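Local atomic coordinates of RNA-dependent RNA Polymerase (Bombyx mori cytoplasmic polyhedrosis virus, PDB entry 6TZ0), a protein that synthesises RNA on an RNA template, transcribing the double-stranded viral genome into plus strands and making the complementary minus strands after core assembly. Residues A847-G855 against D893-F902; L916-I925 against A981-K992. All blocks are in the same frame, centred on the assembly; numbering follows the deposited sequence.

Contact 1 of 2, residues A847-G855 against D893-F902; sequences AYPFERRDG and DDDLLHEYGF
Phe850 sets the CD1 corner of its ring over the face of Tyr900, with Phe850 CD1 3.6 Å from Tyr900 CE1. The two planes are nearly perpendicular, at 87°. Phe902 points against Phe850 and turns its edge to the Phe850 face. Phe902 CZ sits 3.8 Å from Phe850 CZ, toward the rim of the ring. Leu874 and Val878 of helix 873-878 also touch Phe850. The Tyr900 hydroxyl meets the loop backbone. Tyr900 OH donates to Glu851 O at 2.7 Å, in the carbonyl plane and on a lone pair, and this fixes the phenol beside the loop. Further along, Arg853 CG passes Leu896 CD2 at 3.8 Å. The Arg853 guanidinium forms a salt bridge with Asp893, the two planes 45° apart, through individually weak N-H bonds. A longer ion pair links Arg853 NH2 to Asp895 OD2. Asp893 is also the N-cap of helix 894-899 and accepts weakly from Asp895 N, so one carboxylate serves both the loop and the helix start. At the other end, Gly901 closes the helix with a Schellman motif. The loop is thus held by an edge-to-face aromatic cluster near the Schellman turn and a salt-bridge network at the N-cap.

Contact 2 of 2, residues L916-I925 against A981-K992; sequences LIDEVKKEDI and AMATKETTVQSK
Lys992 lays its aliphatic chain across Leu916 at about a right angle, with Lys992 CD 3.9 Å from Leu916 CD2. Lys992 CG also touches Ile917 O. The chain bends only at its last torsion (chi4 65°), which brings Lys992 NZ to 3.4 Å from Glu919 CB. The Glu919 carboxylate lies beyond contact, with Glu919 OE1 4.7 Å from Lys992 NZ, but the opposite charges probably attract. Lys921 runs side by side with Gln990 on the same face, and Lys921 CE comes to 3.3 Å from Gln990 OE1. Its backbone N donates to Thr988 O in a nearly straight bond. Lys921 and Thr988, like Glu919 and Gln990, are hydrogen-bonded pairs of a two-stranded antiparallel sheet. Between them lies the non-hydrogen-bonded pair Val920 and Val989, whose side chains take the other face. The 55 residues between the segments are more than half helical, so this is no hairpin, and the strand directions meet at 136°. Past the sheet, Glu923 O accepts from Ala983 N at 2.9 Å. The Glu923 chain bends at chi2 (-89°) and brings OE1 to Ala983 CB, while Glu923 CB rests 3.8 Å from Thr984 CG2. Beside it, Lys922 CG packs on Met982 SD at 3.6 Å.

How the contacts relate
Contacts 1 and 2 follow each other along the chain. Contact 1 closes at Phe902, where helix 902-911 begins, and that helix leads toward Leu916, where contact 2 opens. They do not touch: their centres are 44 Å apart and their nearest atoms about 18 Å. Contact 1 is the more peripheral, centred 36 Å from the centre of the chain against 28 Å for contact 2. It is also partly buried, whereas most of the residues touching in contact 2 are exposed. Contact 1 lies away from the known sites. In contact 2, the Ile917 side chain is about 12 Å from that of Arg791, an ATP-binding residue; no ATP is bound to this chain here. Ile917 also touches Phe792, the next residue.

Contact 1 of 2, residues A847-G855 against D893-F902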
loop_
_atom_site.group_PDB
_atom_site.type_symbol
_atom_site.label_atom_id
_atom_site.label_comp_id
_atom_site.label_asym_id
_atom_site.label_seq_id
_atom_site.Cartn_x
_atom_site.Cartn_y
_atom_site.Cartn_z
ATOM N N ALA A 847 -8.632 -0.474 37.156
ATOM C CA ALA A 847 -8.743 -1.346 38.313
ATOM C C ALA A 847 -10.129 -1.301 38.941
ATOM O O ALA A 847 -10.900 -0.362 38.751
ATOM C CB ALA A 847 -7.690 -0.977 39.361
ATOM N N TYR A 848 -10.427 -2.347 39.695
ATOM C CA TYR A 848 -11.625 -2.461 40.516
ATOM C C TYR A 848 -11.349 -1.889 41.902
ATOM O O TYR A 848 -10.195 -1.614 42.232
ATOM C CB TYR A 848 -12.046 -3.931 40.567
ATOM C CG TYR A 848 -12.645 -4.438 39.283
ATOM C CD1 TYR A 848 -14.000 -4.294 39.029
ATOM C CD2 TYR A 848 -11.855 -5.040 38.315
ATOM C CE1 TYR A 848 -14.555 -4.744 37.861
ATOM C CE2 TYR A 848 -12.401 -5.499 37.140
ATOM C CZ TYR A 848 -13.751 -5.346 36.919
ATOM O OH TYR A 848 -14.305 -5.796 35.752
ATOM N N PRO A 849 -12.382 -1.640 42.721
ATOM C CA PRO A 849 -12.139 -1.140 44.090
ATOM C C PRO A 849 -11.315 -2.079 44.959
ATOM O O PRO A 849 -11.685 -3.229 45.190
ATOM C CB PRO A 849 -13.553 -0.968 44.647
ATOM C CG PRO A 849 -14.363 -0.677 43.487
ATOM C CD PRO A 849 -13.810 -1.482 42.366
ATOM N N PHE A 850 -10.180 -1.569 45.433
ATOM C CA PHE A 850 -9.377 -2.219 46.457
ATOM C C PHE A 850 -9.801 -1.714 47.826
ATOM O O PHE A 850 -10.096 -0.531 47.994
ATOM C CB PHE A 850 -7.889 -1.942 46.250
ATOM C CG PHE A 850 -7.290 -2.671 45.089
ATOM C CD1 PHE A 850 -6.859 -3.979 45.228
ATOM C CD2 PHE A 850 -7.167 -2.055 43.855
ATOM C CE1 PHE A 850 -6.306 -4.658 44.166
ATOM C CE2 PHE A 850 -6.618 -2.730 42.784
ATOM C CZ PHE A 850 -6.186 -4.033 42.942
ATOM N N GLU A 851 -9.828 -2.612 48.807
ATOM C CA GLU A 851 -10.222 -2.216 50.149
ATOM C C GLU A 851 -9.025 -1.661 50.908
ATOM O O GLU A 851 -7.922 -2.207 50.842
ATOM C CB GLU A 851 -10.826 -3.393 50.912
ATOM C CG GLU A 851 -11.445 -2.990 52.240
ATOM C CD GLU A 851 -12.036 -4.153 52.997
ATOM O OE1 GLU A 851 -11.919 -5.296 52.520
ATOM O OE2 GLU A 851 -12.626 -3.922 54.072
ATOM N N ARG A 852 -9.248 -0.560 51.619
ATOM C CA ARG A 852 -8.234 0.034 52.472
ATOM C C ARG A 852 -8.268 -0.650 53.837
ATOM O O ARG A 852 -8.989 -1.627 54.046
ATOM C CB ARG A 852 -8.465 1.537 52.590
ATOM C CG ARG A 852 -8.375 2.292 51.282
ATOM C CD ARG A 852 -8.513 3.783 51.516
ATOM N NE ARG A 852 -8.457 4.554 50.282
ATOM C CZ ARG A 852 -9.530 4.937 49.605
ATOM N NH1 ARG A 852 -10.735 4.636 50.057
ATOM N NH2 ARG A 852 -9.400 5.638 48.489
ATOM N N ARG A 853 -7.498 -0.130 54.777
ATOM C CA ARG A 853 -7.507 -0.655 56.134
ATOM C C ARG A 853 -8.789 -0.307 56.904
ATOM O O ARG A 853 -9.135 -0.978 57.873
ATOM C CB ARG A 853 -6.294 -0.151 56.918
ATOM C CG ARG A 853 -4.979 -0.788 56.514
ATOM C CD ARG A 853 -3.940 -0.632 57.611
ATOM N NE ARG A 853 -2.669 -1.254 57.255
ATOM C CZ ARG A 853 -2.404 -2.549 57.396
ATOM N NH1 ARG A 853 -3.327 -3.367 57.879
ATOM N NH2 ARG A 853 -1.219 -3.026 57.045
ATOM N N ASP A 854 -9.487 0.740 56.471
ATOM C CA ASP A 854 -10.631 1.253 57.204
ATOM C C ASP A 854 -11.947 0.617 56.788
ATOM O O ASP A 854 -12.967 0.860 57.441
ATOM C CB ASP A 854 -10.725 2.765 57.011
ATOM C CG ASP A 854 -9.536 3.491 57.583
ATOM O OD1 ASP A 854 -8.931 2.967 58.543
ATOM O OD2 ASP A 854 -9.208 4.584 57.076
ATOM N N GLY A 855 -11.954 -0.188 55.733
ATOM C CA GLY A 855 -13.182 -0.674 55.155
ATOM C C GLY A 855 -13.673 0.137 53.980
ATOM O O GLY A 855 -14.620 -0.286 53.307
ATOM N N ASP A 893 1.869 2.221 52.999
ATOM C CA ASP A 893 1.673 1.133 53.932
ATOM C C ASP A 893 2.200 -0.055 53.175
ATOM O O ASP A 893 1.462 -0.686 52.429
ATOM C CB ASP A 893 0.187 0.952 54.227
ATOM C CG ASP A 893 -0.082 -0.191 55.183
ATOM O OD1 ASP A 893 0.863 -0.629 55.869
ATOM O OD2 ASP A 893 -1.241 -0.653 55.251
ATOM N N ASP A 894 3.479 -0.378 53.362
ATOM C CA ASP A 894 4.009 -1.497 52.590
ATOM C C ASP A 894 3.430 -2.848 52.999
ATOM O O ASP A 894 3.527 -3.805 52.225
ATOM C CB ASP A 894 5.530 -1.520 52.716
ATOM C CG ASP A 894 6.185 -0.354 52.013
ATOM O OD1 ASP A 894 5.652 0.084 50.974
ATOM O OD2 ASP A 894 7.217 0.142 52.509
ATOM N N ASP A 895 2.828 -2.949 54.184
ATOM C CA ASP A 895 2.245 -4.216 54.618
ATOM C C ASP A 895 0.989 -4.540 53.816
ATOM O O ASP A 895 0.830 -5.661 53.315
ATOM C CB ASP A 895 1.935 -4.150 56.114
ATOM C CG ASP A 895 1.647 -5.512 56.727
ATOM O OD1 ASP A 895 1.725 -6.543 56.024
ATOM O OD2 ASP A 895 1.332 -5.548 57.934
ATOM N N LEU A 896 0.085 -3.566 53.689
ATOM C CA LEU A 896 -1.121 -3.766 52.897
ATOM C C LEU A 896 -0.797 -3.891 51.415
ATOM O O LEU A 896 -1.467 -4.637 50.695
ATOM C CB LEU A 896 -2.094 -2.617 53.146
ATOM C CG LEU A 896 -3.467 -2.716 52.490
ATOM C CD1 LEU A 896 -4.155 -3.953 52.993
ATOM C CD2 LEU A 896 -4.296 -1.489 52.800
ATOM N N LEU A 897 0.240 -3.194 50.954
ATOM C CA LEU A 897 0.675 -3.322 49.570
ATOM C C LEU A 897 1.325 -4.679 49.317
ATOM O O LEU A 897 1.323 -5.166 48.183
ATOM C CB LEU A 897 1.644 -2.185 49.222
ATOM C CG LEU A 897 1.173 -0.811 48.711
ATOM C CD1 LEU A 897 0.608 -0.919 47.333
ATOM C CD2 LEU A 897 0.137 -0.149 49.598
ATOM N N HIS A 898 1.880 -5.298 50.363
ATOM C CA HIS A 898 2.429 -6.645 50.256
ATOM C C HIS A 898 1.332 -7.703 50.252
ATOM O O HIS A 898 1.435 -8.700 49.531
ATOM C CB HIS A 898 3.402 -6.905 51.407
ATOM C CG HIS A 898 3.983 -8.285 51.407
ATOM N ND1 HIS A 898 4.985 -8.671 50.544
ATOM C CD2 HIS A 898 3.688 -9.376 52.150
ATOM C CE1 HIS A 898 5.287 -9.938 50.760
ATOM N NE2 HIS A 898 4.515 -10.389 51.731
ATOM N N GLU A 899 0.283 -7.502 51.053
ATOM C CA GLU A 899 -0.776 -8.505 51.152
ATOM C C GLU A 899 -1.620 -8.579 49.884
ATOM O O GLU A 899 -2.226 -9.619 49.610
ATOM C CB GLU A 899 -1.645 -8.211 52.372
ATOM C CG GLU A 899 -0.903 -8.448 53.675
ATOM C CD GLU A 899 -1.693 -8.045 54.902
ATOM O OE1 GLU A 899 -2.773 -7.446 54.751
ATOM O OE2 GLU A 899 -1.225 -8.326 56.025
ATOM N N TYR A 900 -1.676 -7.499 49.104
ATOM C CA TYR A 900 -2.272 -7.564 47.777
ATOM C C TYR A 900 -1.283 -7.989 46.704
ATOM O O TYR A 900 -1.703 -8.311 45.591
ATOM C CB TYR A 900 -2.867 -6.217 47.367
ATOM C CG TYR A 900 -4.166 -5.826 48.022
ATOM C CD1 TYR A 900 -5.362 -6.389 47.615
ATOM C CD2 TYR A 900 -4.203 -4.847 49.002
ATOM C CE1 TYR A 900 -6.555 -6.019 48.197
ATOM C CE2 TYR A 900 -5.392 -4.471 49.587
ATOM C CZ TYR A 900 -6.561 -5.055 49.180
ATOM O OH TYR A 900 -7.740 -4.677 49.768
ATOM N N GLY A 901 0.012 -7.973 46.993
ATOM C CA GLY A 901 0.987 -8.427 46.026
ATOM C C GLY A 901 1.439 -7.387 45.031
ATOM O O GLY A 901 1.874 -7.743 43.933
ATOM N N PHE A 902 1.340 -6.103 45.379
ATOM C CA PHE A 902 1.867 -5.055 44.512
ATOM C C PHE A 902 3.387 -5.043 44.509
ATOM O O PHE A 902 4.005 -4.683 43.500
ATOM C CB PHE A 902 1.347 -3.688 44.952
ATOM C CG PHE A 902 -0.103 -3.450 44.646
ATOM C CD1 PHE A 902 -0.496 -3.076 43.380
ATOM C CD2 PHE A 902 -1.067 -3.573 45.627
ATOM C CE1 PHE A 902 -1.820 -2.839 43.089
ATOM C CE2 PHE A 902 -2.395 -3.329 45.340
ATOM C CZ PHE A 902 -2.769 -2.967 44.070
#

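Contact 2 of 2, residues L916-I925 against A981-K992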
loop_
_atom_site.group_PDB
_atom_site.type_symbol
_atom_site.label_atom_id
_atom_site.label_comp_id
_atom_site.label_asym_id
_atom_site.label_seq_id
_atom_site.Cartn_x
_atom_site.Cartn_y
_atom_site.Cartn_z
ATOM N N LEU A 916 13.802 -10.892 29.456
ATOM C CA LEU A 916 14.641 -12.026 29.079
ATOM C C LEU A 916 13.796 -13.001 28.275
ATOM O O LEU A 916 13.200 -13.937 28.807
ATOM C CB LEU A 916 15.239 -12.683 30.316
ATOM C CG LEU A 916 16.195 -11.811 31.130
ATOM C CD1 LEU A 916 16.612 -12.525 32.401
ATOM C CD2 LEU A 916 17.409 -11.421 30.306
ATOM N N ILE A 917 13.740 -12.764 26.967
ATOM C CA ILE A 917 12.976 -13.581 26.039
ATOM C C ILE A 917 13.913 -14.069 24.944
ATOM O O ILE A 917 15.081 -13.685 24.876
ATOM C CB ILE A 917 11.791 -12.810 25.424
ATOM C CG1 ILE A 917 12.308 -11.580 24.673
ATOM C CG2 ILE A 917 10.796 -12.414 26.495
ATOM C CD1 ILE A 917 11.268 -10.892 23.830
ATOM N N ASP A 918 13.383 -14.931 24.083
ATOM C CA ASP A 918 14.125 -15.340 22.902
ATOM C C ASP A 918 14.191 -14.198 21.894
ATOM O O ASP A 918 13.278 -13.375 21.798
ATOM C CB ASP A 918 13.500 -16.590 22.279
ATOM C CG ASP A 918 12.009 -16.452 22.039
ATOM O OD1 ASP A 918 11.406 -15.451 22.479
ATOM O OD2 ASP A 918 11.433 -17.358 21.404
ATOM N N GLU A 919 15.290 -14.140 21.156
ATOM C CA GLU A 919 15.567 -13.021 20.270
ATOM C C GLU A 919 16.110 -13.550 18.954
ATOM O O GLU A 919 17.071 -14.326 18.944
ATOM C CB GLU A 919 16.567 -12.056 20.917
ATOM C CG GLU A 919 16.830 -10.782 20.136
ATOM C CD GLU A 919 15.645 -9.833 20.132
ATOM O OE1 GLU A 919 14.832 -9.883 21.078
ATOM O OE2 GLU A 919 15.535 -9.027 19.183
ATOM N N VAL A 920 15.488 -13.137 17.852
ATOM C CA VAL A 920 15.984 -13.483 16.526
ATOM C C VAL A 920 17.291 -12.739 16.290
ATOM O O VAL A 920 17.331 -11.504 16.307
ATOM C CB VAL A 920 14.950 -13.143 15.448
ATOM C CG1 VAL A 920 15.513 -13.434 14.073
ATOM C CG2 VAL A 920 13.666 -13.915 15.683
ATOM N N LYS A 921 18.366 -13.485 16.077
ATOM C CA LYS A 921 19.692 -12.906 15.927
ATOM C C LYS A 921 20.075 -12.846 14.455
ATOM O O LYS A 921 20.042 -13.862 13.755
ATOM C CB LYS A 921 20.728 -13.709 16.711
ATOM C CG LYS A 921 22.138 -13.164 16.595
ATOM C CD LYS A 921 22.230 -11.758 17.144
ATOM C CE LYS A 921 22.074 -11.749 18.646
ATOM N NZ LYS A 921 22.247 -10.386 19.210
ATOM N N LYS A 922 20.442 -11.656 13.999
ATOM C CA LYS A 922 20.878 -11.421 12.631
ATOM C C LYS A 922 22.396 -11.372 12.597
ATOM O O LYS A 922 23.030 -10.906 13.549
ATOM C CB LYS A 922 20.300 -10.111 12.081
ATOM C CG LYS A 922 18.924 -10.220 11.431
ATOM C CD LYS A 922 17.795 -10.411 12.431
ATOM C CE LYS A 922 17.576 -9.173 13.275
ATOM N NZ LYS A 922 16.444 -9.362 14.218
ATOM N N GLU A 923 22.978 -11.858 11.506
ATOM C CA GLU A 923 24.426 -11.875 11.343
ATOM C C GLU A 923 24.804 -10.687 10.464
ATOM O O GLU A 923 24.529 -10.682 9.261
ATOM C CB GLU A 923 24.883 -13.206 10.749
ATOM C CG GLU A 923 26.347 -13.513 10.988
ATOM C CD GLU A 923 27.239 -12.979 9.902
ATOM O OE1 GLU A 923 26.788 -12.957 8.744
ATOM O OE2 GLU A 923 28.380 -12.573 10.207
ATOM N N ASP A 924 25.432 -9.684 11.069
ATOM C CA ASP A 924 25.581 -8.380 10.443
ATOM C C ASP A 924 26.743 -8.349 9.456
ATOM O O ASP A 924 27.629 -9.206 9.465
ATOM C CB ASP A 924 25.791 -7.299 11.503
ATOM C CG ASP A 924 24.557 -7.062 12.347
ATOM O OD1 ASP A 924 23.435 -7.313 11.855
ATOM O OD2 ASP A 924 24.710 -6.610 13.501
ATOM N N ILE A 925 26.723 -7.331 8.595
ATOM C CA ILE A 925 27.815 -7.048 7.672
ATOM C C ILE A 925 28.882 -6.239 8.396
ATOM O O ILE A 925 28.661 -5.768 9.517
ATOM C CB ILE A 925 27.322 -6.311 6.414
ATOM C CG1 ILE A 925 26.694 -4.973 6.785
ATOM C CG2 ILE A 925 26.322 -7.144 5.656
ATOM C CD1 ILE A 925 26.400 -4.103 5.592
ATOM N N ALA A 981 20.347 -4.747 7.518
ATOM C CA ALA A 981 21.180 -5.493 6.584
ATOM C C ALA A 981 21.814 -6.710 7.249
ATOM O O ALA A 981 22.110 -6.707 8.447
ATOM C CB ALA A 981 22.278 -4.610 5.991
ATOM N N MET A 982 22.026 -7.753 6.447
ATOM C CA MET A 982 22.602 -9.010 6.903
ATOM C C MET A 982 23.667 -9.466 5.921
ATOM O O MET A 982 23.613 -9.142 4.733
ATOM C CB MET A 982 21.553 -10.108 7.013
ATOM C CG MET A 982 20.513 -9.888 8.071
ATOM S SD MET A 982 19.303 -11.202 7.957
ATOM C CE MET A 982 18.526 -10.698 6.438
ATOM N N ALA A 983 24.629 -10.239 6.420
ATOM C CA ALA A 983 25.633 -10.851 5.563
ATOM C C ALA A 983 25.282 -12.274 5.160
ATOM O O ALA A 983 26.053 -12.901 4.428
ATOM C CB ALA A 983 27.002 -10.836 6.248
ATOM N N THR A 984 24.145 -12.795 5.613
ATOM C CA THR A 984 23.679 -14.116 5.229
ATOM C C THR A 984 22.161 -14.097 5.145
ATOM O O THR A 984 21.509 -13.127 5.539
ATOM C CB THR A 984 24.151 -15.189 6.210
ATOM O OG1 THR A 984 23.740 -16.478 5.740
ATOM C CG2 THR A 984 23.569 -14.936 7.587
ATOM N N LYS A 985 21.593 -15.183 4.630
ATOM C CA LYS A 985 20.155 -15.241 4.411
ATOM C C LYS A 985 19.389 -15.942 5.523
ATOM O O LYS A 985 18.155 -15.961 5.477
ATOM C CB LYS A 985 19.847 -15.931 3.079
ATOM C CG LYS A 985 20.211 -17.400 3.038
ATOM C CD LYS A 985 19.926 -17.990 1.667
ATOM C CE LYS A 985 20.322 -19.456 1.591
ATOM N NZ LYS A 985 19.456 -20.323 2.439
ATOM N N GLU A 986 20.070 -16.515 6.509
ATOM C CA GLU A 986 19.398 -17.188 7.609
ATOM C C GLU A 986 19.696 -16.500 8.936
ATOM O O GLU A 986 20.758 -15.901 9.128
ATOM C CB GLU A 986 19.795 -18.667 7.678
ATOM C CG GLU A 986 21.236 -18.949 8.085
ATOM C CD GLU A 986 22.187 -19.023 6.905
ATOM O OE1 GLU A 986 21.809 -18.591 5.798
ATOM O OE2 GLU A 986 23.318 -19.520 7.088
ATOM N N THR A 987 18.726 -16.572 9.847
ATOM C CA THR A 987 18.837 -16.015 11.186
ATOM C C THR A 987 18.575 -17.102 12.218
ATOM O O THR A 987 17.868 -18.076 11.950
ATOM C CB THR A 987 17.849 -14.861 11.414
ATOM O OG1 THR A 987 16.509 -15.346 11.277
ATOM C CG2 THR A 987 18.081 -13.739 10.418
ATOM N N THR A 988 19.146 -16.919 13.406
ATOM C CA THR A 988 19.029 -17.878 14.493
ATOM C C THR A 988 18.298 -17.254 15.673
ATOM O O THR A 988 18.268 -16.031 15.829
ATOM C CB THR A 988 20.405 -18.371 14.950
ATOM O OG1 THR A 988 21.164 -17.265 15.452
ATOM C CG2 THR A 988 21.154 -19.004 13.790
ATOM N N VAL A 989 17.710 -18.108 16.503
ATOM C CA VAL A 989 16.996 -17.673 17.697
ATOM C C VAL A 989 17.879 -17.911 18.913
ATOM O O VAL A 989 18.286 -19.046 19.184
ATOM C CB VAL A 989 15.654 -18.403 17.842
ATOM C CG1 VAL A 989 15.020 -18.076 19.177
ATOM C CG2 VAL A 989 14.726 -18.014 16.710
ATOM N N GLN A 990 18.170 -16.844 19.650
ATOM C CA GLN A 990 18.973 -16.907 20.859
ATOM C C GLN A 990 18.086 -16.671 22.073
ATOM O O GLN A 990 17.438 -15.625 22.178
ATOM C CB GLN A 990 20.094 -15.868 20.822
ATOM C CG GLN A 990 20.989 -15.886 22.040
ATOM C CD GLN A 990 22.091 -14.853 21.962
ATOM O OE1 GLN A 990 22.177 -14.094 20.999
ATOM N NE2 GLN A 990 22.938 -14.815 22.981
ATOM N N SER A 991 18.059 -17.639 22.980
ATOM C CA SER A 991 17.314 -17.505 24.221
ATOM C C SER A 991 18.191 -16.873 25.297
ATOM O O SER A 991 19.404 -16.722 25.142
ATOM C CB SER A 991 16.792 -18.862 24.686
ATOM O OG SER A 991 16.109 -18.744 25.922
ATOM N N LYS A 992 17.558 -16.497 26.405
ATOM C CA LYS A 992 18.240 -15.817 27.495
ATOM C C LYS A 992 17.977 -16.540 28.807
ATOM O O LYS A 992 16.936 -17.180 28.986
ATOM C CB LYS A 992 17.800 -14.353 27.589
ATOM C CG LYS A 992 18.262 -13.525 26.406
ATOM C CD LYS A 992 17.818 -12.086 26.502
ATOM C CE LYS A 992 18.433 -11.271 25.374
ATOM N NZ LYS A 992 17.937 -11.708 24.040
#